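Local atomic coordinates of putative leucoanthocyanidin reductase 1 (Vitis vinifera, PDB entry 3I6I), a protein that uses NADPH to reduce leucoanthocyanidins in the flavonoid pathway, as a Rossmann-fold reductase of the short-chain dehydrogenase/reductase type. Residues L134-Y137 against R138-R142; Q266-V269 against A270-H274; G198-I201 against G202-T205. All coordinates share one frame; numbering follows the deposited sequence.

Overall arrangement
All three contacts are local helical ones, and each places at least one residue at or near the bound NADPH. Interactions 1 and 2 lie on two helices that pack directly against each other: their centres are about 14 Å apart, M136 CE meets V268 CG1 at 3.5 Å, and Y137 CE1 meets F272 CE1 at 3.5 Å, the two rings inclined by about 25°. Interaction 1 supplies K140, which holds the cofactor ribose, while the side chain of F272 in interaction 2 is about 6 Å from NADPH at the nearest atoms. Interaction 3 stands apart, its centre about 24 Å from each of the others, yet the side chain of I201 is about 5 Å from the same cofactor.

Interaction 1 of 3, residues L134-Y137 against R138-R142; sequences LNMY and REKRR. With NDP (NADPH dihydro-nicotinamide-adenine-dinucleotide phosphate), chain B; ACY (acetic acid), chain C.
The guanidinium of R138 lies over the start of its own helix, one face turned to L134 O, which sits above its centre, with N135 N nearer the rim of that face. R141 lays one face of its guanidinium over Y137 CB, and L134 CD1 approaches it obliquely. The Y137 ring turns its edge toward the bound acetic acid, probably from the crystallisation liquor, and makes a very short 2.5 Å bond from OH to OXT. The N135 amide stands 59° from the R138 guanidinium plane; OD1 receives R138 NH2 at 2.8 Å, in the carbonyl plane and on a lone pair. R138 reaches this amide because its chain bends at chi3 (-71°), while its NH1 forms a salt bridge with E131. Replacing N135 by an alanine would probably leave R138 NH2 without this acceptor and its guanidinium freer to turn about the E131 bridge. A long, extended lysine suits the next turn: K140 NZ bonds to NADPH O3D at 2.8 Å and O2D at 3.1 Å, so one ammonium group grips both hydroxyls of the nicotinamide ribose. R141 is anchored through NE to V124 O. Around helix 133-149, the Y137 ring touches V124, A127 and P129 of the preceding loop, and M136 faces helix 266-277.

Interaction 2 of 3, residues Q266-V269 against A270-H274; sequences QSVV and AAFTH
V268 and F272 meet one turn apart in the first half of helix 266-277, an alpha helix that packs against helix 133-149 and helix 252-260. Its regular i to i+4 bonding includes A270 N to Q266 O and F272 N to V268 O, each 3.0 Å. The two apolar side chains lie side by side and point the same way. V268 has CG1 anti to the backbone N (chi1 178°), which carries that methyl forward to the ring of F272, where it meets CE2 at 3.3 Å, a close packing. The ring also passes over the backbone: V268 O lies 3.4 Å above its plane, offset toward the rim. A branched valine and a flat phenylalanine give this side an apolar surface against helix 133-149.

Small residues suit two further positions: the methyl of A270 fits against A258 of helix 252-260, and that of A271 against V130 in a loop. Near the helix start, S267 OG is used outside this turn, bonded to A258 O and I263 N. T273 suits a buried helical site because it can satisfy its own hydroxyl. With OG1 beside the backbone N (chi1 -57°), the hydroxyl turns back along the helix, so V269 O accepts both T273 N at 2.9 Å and, from the opposite face of its carbonyl plane and 40° out of it, T273 OG1 at 2.8 Å.

Interaction 3 of 3, residues G198-I201 against G202-T205; sequences GTDI and GKFT
G198-I201 and G202-T205 form the first turns of helix 198-208, closed by bonds from G202 N to G198 O (3.0 Å), K203 N to T199 O (2.9 Å) and F204 N to D200 O (3.0 Å). D200 and F204 run side by side, carboxylate and ring planes 54° apart, with OD1 3.8 Å from CE2. D200 O approaches the ring edge near its plane. The ring is stacked on F304, so an aromatic suits this place. The charged ends of D200 and K203 stay apart (OD1 to NZ 4.8 Å), bridged by a water that donates to D200 OD1 (2.5 Å) and accepts from K203 NZ (3.1 Å). Each has a further partner: D200 OD2 is hydrogen-bonded to the backbone N of R305, and K203 NZ, its chain extended beyond CG, forms a salt bridge with D302. T205 turns OG1 beside its backbone N (chi1 -67°) and delivers it to I201 O at 2.7 Å, while T205 N reaches that oxygen from the opposite face. Such a bond back four residues is a familiar way for threonine to settle at a buried helical position, here where I201 lies near NADPH and T205 touches F120 of the cofactor site.

Interaction 1 of 3, residues L134-Y137 against R138-R142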
loop_
_atom_site.group_PDB
_atom_site.type_symbol
_atom_site.label_atom_id
_atom_site.label_comp_id
_atom_site.label_asym_id
_atom_site.label_seq_id
_atom_site.Cartn_x
_atom_site.Cartn_y
_atom_site.Cartn_z
ATOM N N LEU A 134 10.313 3.464 11.902
ATOM C CA LEU A 134 11.579 3.731 11.217
ATOM C C LEU A 134 12.274 2.455 10.787
ATOM O O LEU A 134 12.867 2.429 9.706
ATOM C CB LEU A 134 12.522 4.588 12.062
ATOM C CG LEU A 134 13.782 5.196 11.409
ATOM C CD1 LEU A 134 13.497 6.001 10.108
ATOM C CD2 LEU A 134 14.586 6.035 12.417
ATOM N N ASN A 135 12.231 1.429 11.629
ATOM C CA ASN A 135 12.867 0.140 11.260
ATOM C C ASN A 135 12.269 -0.456 10.020
ATOM O O ASN A 135 12.998 -0.906 9.145
ATOM C CB ASN A 135 12.782 -0.847 12.412
ATOM C CG ASN A 135 13.686 -2.044 12.198
ATOM O OD1 ASN A 135 14.898 -1.899 12.153
ATOM N ND2 ASN A 135 13.099 -3.190 11.967
ATOM N N MET A 136 10.936 -0.404 9.906
ATOM C CA MET A 136 10.277 -0.840 8.718
ATOM C C MET A 136 10.730 -0.056 7.487
ATOM O O MET A 136 10.976 -0.657 6.445
ATOM C CB MET A 136 8.750 -0.739 8.842
ATOM C CG MET A 136 8.068 -1.435 7.676
ATOM S SD MET A 136 6.276 -1.461 7.785
ATOM C CE MET A 136 6.007 -2.205 9.374
ATOM N N TYR A 137 10.863 1.270 7.622
ATOM C CA TYR A 137 11.343 2.090 6.531
ATOM C C TYR A 137 12.814 1.807 6.209
ATOM O O TYR A 137 13.153 1.784 5.009
ATOM C CB TYR A 137 11.113 3.568 6.803
ATOM C CG TYR A 137 9.685 4.002 6.551
ATOM C CD1 TYR A 137 8.656 3.073 6.365
ATOM C CD2 TYR A 137 9.375 5.352 6.487
ATOM C CE1 TYR A 137 7.347 3.476 6.157
ATOM C CE2 TYR A 137 8.083 5.762 6.283
ATOM C CZ TYR A 137 7.076 4.844 6.092
ATOM O OH TYR A 137 5.775 5.283 5.910
ATOM N N ARG A 138 13.648 1.534 7.221
ATOM C CA ARG A 138 15.004 1.031 6.973
ATOM C C ARG A 138 15.023 -0.201 6.095
ATOM O O ARG A 138 15.862 -0.277 5.184
ATOM C CB ARG A 138 15.804 0.786 8.239
ATOM C CG ARG A 138 16.304 2.013 8.938
ATOM C CD ARG A 138 17.406 1.615 9.965
ATOM N NE ARG A 138 16.784 0.909 11.063
ATOM C CZ ARG A 138 16.249 1.464 12.147
ATOM N NH1 ARG A 138 16.319 2.754 12.374
ATOM N NH2 ARG A 138 15.663 0.685 13.046
ATOM N N GLU A 139 14.127 -1.161 6.354
ATOM C CA GLU A 139 14.040 -2.381 5.541
ATOM C C GLU A 139 13.567 -2.062 4.111
ATOM O O GLU A 139 14.126 -2.593 3.149
ATOM C CB GLU A 139 13.121 -3.375 6.203
ATOM C CG GLU A 139 13.731 -3.893 7.519
ATOM C CD GLU A 139 12.924 -4.973 8.193
ATOM O OE1 GLU A 139 11.802 -5.310 7.725
ATOM O OE2 GLU A 139 13.425 -5.496 9.210
ATOM N N LYS A 140 12.546 -1.201 3.979
ATOM C CA LYS A 140 12.073 -0.801 2.648
ATOM C C LYS A 140 13.145 -0.048 1.848
ATOM O O LYS A 140 13.302 -0.272 0.629
ATOM C CB LYS A 140 10.758 -0.038 2.752
ATOM C CG LYS A 140 9.580 -0.903 3.220
ATOM C CD LYS A 140 8.244 -0.179 3.126
ATOM C CE LYS A 140 7.096 -1.103 3.550
ATOM N NZ LYS A 140 5.773 -0.558 3.079
ATOM N N ARG A 141 13.918 0.799 2.511
ATOM C CA ARG A 141 14.995 1.555 1.881
ATOM C C ARG A 141 16.103 0.625 1.408
ATOM O O ARG A 141 16.674 0.844 0.342
ATOM C CB ARG A 141 15.607 2.547 2.861
ATOM C CG ARG A 141 14.702 3.727 3.179
ATOM C CD ARG A 141 15.307 4.518 4.268
ATOM N NE ARG A 141 14.422 5.549 4.773
ATOM C CZ ARG A 141 14.558 6.153 5.944
ATOM N NH1 ARG A 141 15.581 5.887 6.727
ATOM N NH2 ARG A 141 13.690 7.066 6.312
ATOM N N ARG A 142 16.379 -0.395 2.214
ATOM C CA ARG A 142 17.404 -1.403 1.893
ATOM C C ARG A 142 16.954 -2.182 0.650
ATOM O O ARG A 142 17.741 -2.437 -0.264
ATOM C CB ARG A 142 17.646 -2.304 3.112
ATOM C CG ARG A 142 18.950 -3.097 3.066
ATOM C CD ARG A 142 18.747 -4.436 2.584
ATOM N NE ARG A 142 19.939 -5.289 2.772
ATOM C CZ ARG A 142 20.923 -5.478 1.879
ATOM N NH1 ARG A 142 20.959 -4.822 0.702
ATOM N NH2 ARG A 142 21.900 -6.328 2.185
HETATM P PA NDP B . -0.697 -8.737 4.540
HETATM O O1A NDP B . -0.074 -9.301 5.793
HETATM O O2A NDP B . -2.310 -8.431 4.556
HETATM O O5B NDP B . -0.468 -9.624 3.217
HETATM C C5B NDP B . 0.801 -10.120 2.927
HETATM C C4B NDP B . 0.760 -11.087 1.806
HETATM O O4B NDP B . 2.189 -11.436 1.640
HETATM C C3B NDP B . 0.025 -12.400 2.180
HETATM O O3B NDP B . -0.653 -12.978 1.033
HETATM C C2B NDP B . 1.161 -13.316 2.628
HETATM O O2B NDP B . 0.802 -14.680 2.406
HETATM C C1B NDP B . 2.233 -12.913 1.619
HETATM N N9A NDP B . 3.606 -13.297 1.948
HETATM C C8A NDP B . 4.279 -12.911 3.032
HETATM N N7A NDP B . 5.511 -13.424 2.982
HETATM C C5A NDP B . 5.628 -14.125 1.850
HETATM C C6A NDP B . 6.663 -14.868 1.279
HETATM N N6A NDP B . 7.848 -14.962 1.887
HETATM N N1A NDP B . 6.448 -15.482 0.098
HETATM C C2A NDP B . 5.274 -15.366 -0.520
HETATM N N3A NDP B . 4.262 -14.651 -0.013
HETATM C C4A NDP B . 4.420 -14.036 1.181
HETATM O O3 NDP B . 0.036 -7.351 4.218
HETATM P PN NDP B . -0.590 -5.862 3.959
HETATM O O1N NDP B . -1.590 -5.705 2.877
HETATM O O2N NDP B . -0.965 -5.366 5.405
HETATM O O5D NDP B . 0.823 -5.081 3.643
HETATM C C5D NDP B . 1.334 -5.037 2.303
HETATM C C4D NDP B . 2.149 -3.786 2.132
HETATM O O4D NDP B . 1.158 -2.722 2.171
HETATM C C3D NDP B . 3.147 -3.504 3.227
HETATM O O3D NDP B . 4.274 -2.849 2.651
HETATM C C2D NDP B . 2.405 -2.511 4.100
HETATM O O2D NDP B . 3.361 -1.641 4.672
HETATM C C1D NDP B . 1.570 -1.723 3.094
HETATM N N1N NDP B . 0.233 -1.236 3.591
HETATM C C2N NDP B . -0.236 0.068 3.298
HETATM C C3N NDP B . -1.216 0.605 4.022
HETATM C C7N NDP B . -1.737 2.013 3.675
HETATM O O7N NDP B . -1.288 2.633 2.703
HETATM N N7N NDP B . -2.733 2.469 4.415
HETATM C C4N NDP B . -1.821 -0.193 5.188
HETATM C C5N NDP B . -1.628 -1.692 4.985
HETATM C C6N NDP B . -0.687 -2.150 4.170
HETATM P P2B NDP B . 0.578 -15.671 3.743
HETATM O O1X NDP B . -0.638 -15.241 4.481
HETATM O O2X NDP B . 0.552 -17.129 3.110
HETATM O O3X NDP B . 1.890 -15.533 4.617
HETATM C C ACY C . 3.309 3.129 5.319
HETATM O O ACY C . 2.918 1.963 5.078
HETATM O OXT ACY C . 4.270 3.693 4.722
HETATM C CH3 ACY C . 2.542 3.878 6.380
#

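Interaction 2 of 3, residues Q266-V269 against A270-H274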
loop_
_atom_site.group_PDB
_atom_site.type_symbol
_atom_site.label_atom_id
_atom_site.label_comp_id
_atom_site.label_asym_id
_atom_site.label_seq_id
_atom_site.Cartn_x
_atom_site.Cartn_y
_atom_site.Cartn_z
ATOM N N GLN A 266 1.316 -2.924 16.744
ATOM C CA GLN A 266 0.617 -1.738 17.259
ATOM C C GLN A 266 1.463 -0.445 17.306
ATOM O O GLN A 266 0.977 0.628 16.905
ATOM C CB GLN A 266 0.067 -1.997 18.657
ATOM C CG GLN A 266 -1.101 -3.006 18.705
ATOM C CD GLN A 266 -0.681 -4.469 18.917
ATOM O OE1 GLN A 266 0.309 -4.955 18.356
ATOM N NE2 GLN A 266 -1.457 -5.171 19.721
ATOM N N SER A 267 2.689 -0.551 17.820
ATOM C CA SER A 267 3.590 0.601 17.996
ATOM C C SER A 267 4.071 1.112 16.632
ATOM O O SER A 267 4.396 2.288 16.479
ATOM C CB SER A 267 4.790 0.262 18.852
ATOM O OG SER A 267 4.449 0.016 20.217
ATOM N N VAL A 268 4.133 0.222 15.648
ATOM C CA VAL A 268 4.433 0.639 14.281
ATOM C C VAL A 268 3.323 1.561 13.761
ATOM O O VAL A 268 3.593 2.641 13.185
ATOM C CB VAL A 268 4.620 -0.566 13.339
ATOM C CG1 VAL A 268 4.883 -0.090 11.911
ATOM C CG2 VAL A 268 5.763 -1.430 13.833
ATOM N N VAL A 269 2.078 1.142 13.959
ATOM C CA VAL A 269 0.941 1.932 13.517
ATOM C C VAL A 269 0.945 3.281 14.253
ATOM O O VAL A 269 0.662 4.314 13.633
ATOM C CB VAL A 269 -0.433 1.224 13.717
ATOM C CG1 VAL A 269 -1.574 2.194 13.312
ATOM C CG2 VAL A 269 -0.497 -0.075 12.887
ATOM N N ALA A 270 1.278 3.279 15.552
ATOM C CA ALA A 270 1.377 4.530 16.296
ATOM C C ALA A 270 2.430 5.502 15.697
ATOM O O ALA A 270 2.223 6.705 15.525
ATOM C CB ALA A 270 1.658 4.246 17.782
ATOM N N ALA A 271 3.603 4.960 15.378
ATOM C CA ALA A 271 4.680 5.752 14.779
ATOM C C ALA A 271 4.239 6.367 13.433
ATOM O O ALA A 271 4.480 7.532 13.165
ATOM C CB ALA A 271 5.901 4.845 14.588
ATOM N N PHE A 272 3.568 5.588 12.591
ATOM C CA PHE A 272 3.109 6.149 11.293
ATOM C C PHE A 272 1.970 7.167 11.456
ATOM O O PHE A 272 1.937 8.155 10.736
ATOM C CB PHE A 272 2.657 5.042 10.370
ATOM C CG PHE A 272 3.753 4.084 9.959
ATOM C CD1 PHE A 272 5.080 4.476 9.814
ATOM C CD2 PHE A 272 3.432 2.776 9.700
ATOM C CE1 PHE A 272 6.047 3.553 9.419
ATOM C CE2 PHE A 272 4.393 1.875 9.279
ATOM C CZ PHE A 272 5.700 2.272 9.149
ATOM N N THR A 273 1.076 6.937 12.434
ATOM C CA THR A 273 0.039 7.937 12.804
ATOM C C THR A 273 0.668 9.284 13.174
ATOM O O THR A 273 0.203 10.356 12.759
ATOM C CB THR A 273 -0.871 7.401 13.956
ATOM O OG1 THR A 273 -1.469 6.152 13.550
ATOM C CG2 THR A 273 -2.033 8.382 14.261
ATOM N N HIS A 274 1.692 9.254 14.008
ATOM C CA HIS A 274 2.451 10.443 14.382
ATOM C C HIS A 274 3.057 11.129 13.155
ATOM O O HIS A 274 2.933 12.349 12.966
ATOM C CB HIS A 274 3.533 10.063 15.377
ATOM C CG HIS A 274 4.430 11.181 15.775
ATOM N ND1 HIS A 274 5.666 11.379 15.219
ATOM C CD2 HIS A 274 4.301 12.112 16.748
ATOM C CE1 HIS A 274 6.234 12.434 15.785
ATOM N NE2 HIS A 274 5.414 12.901 16.713
#

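Interaction 3 of 3, residues G198-I201 against G202-T205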
loop_
_atom_site.group_PDB
_atom_site.type_symbol
_atom_site.label_atom_id
_atom_site.label_comp_id
_atom_site.label_asym_id
_atom_site.label_seq_id
_atom_site.Cartn_x
_atom_site.Cartn_y
_atom_site.Cartn_z
ATOM N N GLY A 198 -9.303 1.367 -1.433
ATOM C CA GLY A 198 -8.666 0.117 -1.837
ATOM C C GLY A 198 -8.747 -0.205 -3.329
ATOM O O GLY A 198 -7.747 -0.580 -3.963
ATOM N N THR A 199 -9.938 -0.106 -3.894
ATOM C CA THR A 199 -10.146 -0.426 -5.300
ATOM C C THR A 199 -9.345 0.510 -6.201
ATOM O O THR A 199 -8.905 0.087 -7.274
ATOM C CB THR A 199 -11.655 -0.436 -5.710
ATOM O OG1 THR A 199 -12.254 0.839 -5.440
ATOM C CG2 THR A 199 -12.442 -1.516 -4.951
ATOM N N ASP A 200 -9.184 1.768 -5.787
ATOM C CA ASP A 200 -8.355 2.739 -6.529
ATOM C C ASP A 200 -6.854 2.456 -6.350
ATOM O O ASP A 200 -6.082 2.638 -7.259
ATOM C CB ASP A 200 -8.665 4.189 -6.119
ATOM C CG ASP A 200 -9.949 4.712 -6.741
ATOM O OD1 ASP A 200 -10.377 4.181 -7.791
ATOM O OD2 ASP A 200 -10.538 5.664 -6.173
ATOM N N ILE A 201 -6.435 2.018 -5.178
ATOM C CA ILE A 201 -5.035 1.608 -5.035
ATOM C C ILE A 201 -4.741 0.474 -6.033
ATOM O O ILE A 201 -3.718 0.499 -6.731
ATOM C CB ILE A 201 -4.733 1.124 -3.633
ATOM C CG1 ILE A 201 -4.896 2.257 -2.626
ATOM C CG2 ILE A 201 -3.247 0.522 -3.584
ATOM C CD1 ILE A 201 -4.823 1.789 -1.173
ATOM N N GLY A 202 -5.636 -0.511 -6.146
ATOM C CA GLY A 202 -5.430 -1.582 -7.118
ATOM C C GLY A 202 -5.465 -1.097 -8.563
ATOM O O GLY A 202 -4.579 -1.383 -9.367
ATOM N N LYS A 203 -6.493 -0.331 -8.907
ATOM C CA LYS A 203 -6.705 0.071 -10.283
ATOM C C LYS A 203 -5.528 0.881 -10.793
ATOM O O LYS A 203 -4.962 0.605 -11.880
ATOM C CB LYS A 203 -7.977 0.904 -10.352
ATOM C CG LYS A 203 -8.305 1.480 -11.720
ATOM C CD LYS A 203 -9.614 2.307 -11.604
ATOM C CE LYS A 203 -9.696 3.384 -12.686
ATOM N NZ LYS A 203 -11.002 4.161 -12.574
ATOM N N PHE A 204 -5.147 1.883 -10.015
ATOM C CA PHE A 204 -4.118 2.798 -10.472
ATOM C C PHE A 204 -2.736 2.171 -10.383
ATOM O O PHE A 204 -1.956 2.381 -11.272
ATOM C CB PHE A 204 -4.223 4.162 -9.810
ATOM C CG PHE A 204 -5.439 4.924 -10.256
ATOM C CD1 PHE A 204 -5.503 5.446 -11.534
ATOM C CD2 PHE A 204 -6.529 5.099 -9.415
ATOM C CE1 PHE A 204 -6.617 6.122 -11.965
ATOM C CE2 PHE A 204 -7.653 5.801 -9.846
ATOM C CZ PHE A 204 -7.707 6.308 -11.110
ATOM N N THR A 205 -2.474 1.340 -9.370
ATOM C CA THR A 205 -1.252 0.564 -9.375
ATOM C C THR A 205 -1.046 -0.233 -10.663
ATOM O O THR A 205 0.064 -0.230 -11.259
ATOM C CB THR A 205 -1.190 -0.387 -8.161
ATOM O OG1 THR A 205 -1.068 0.370 -6.962
ATOM C CG2 THR A 205 0.024 -1.378 -8.277
HETATM O O HOH W 1 -11.694 5.223 -9.708
#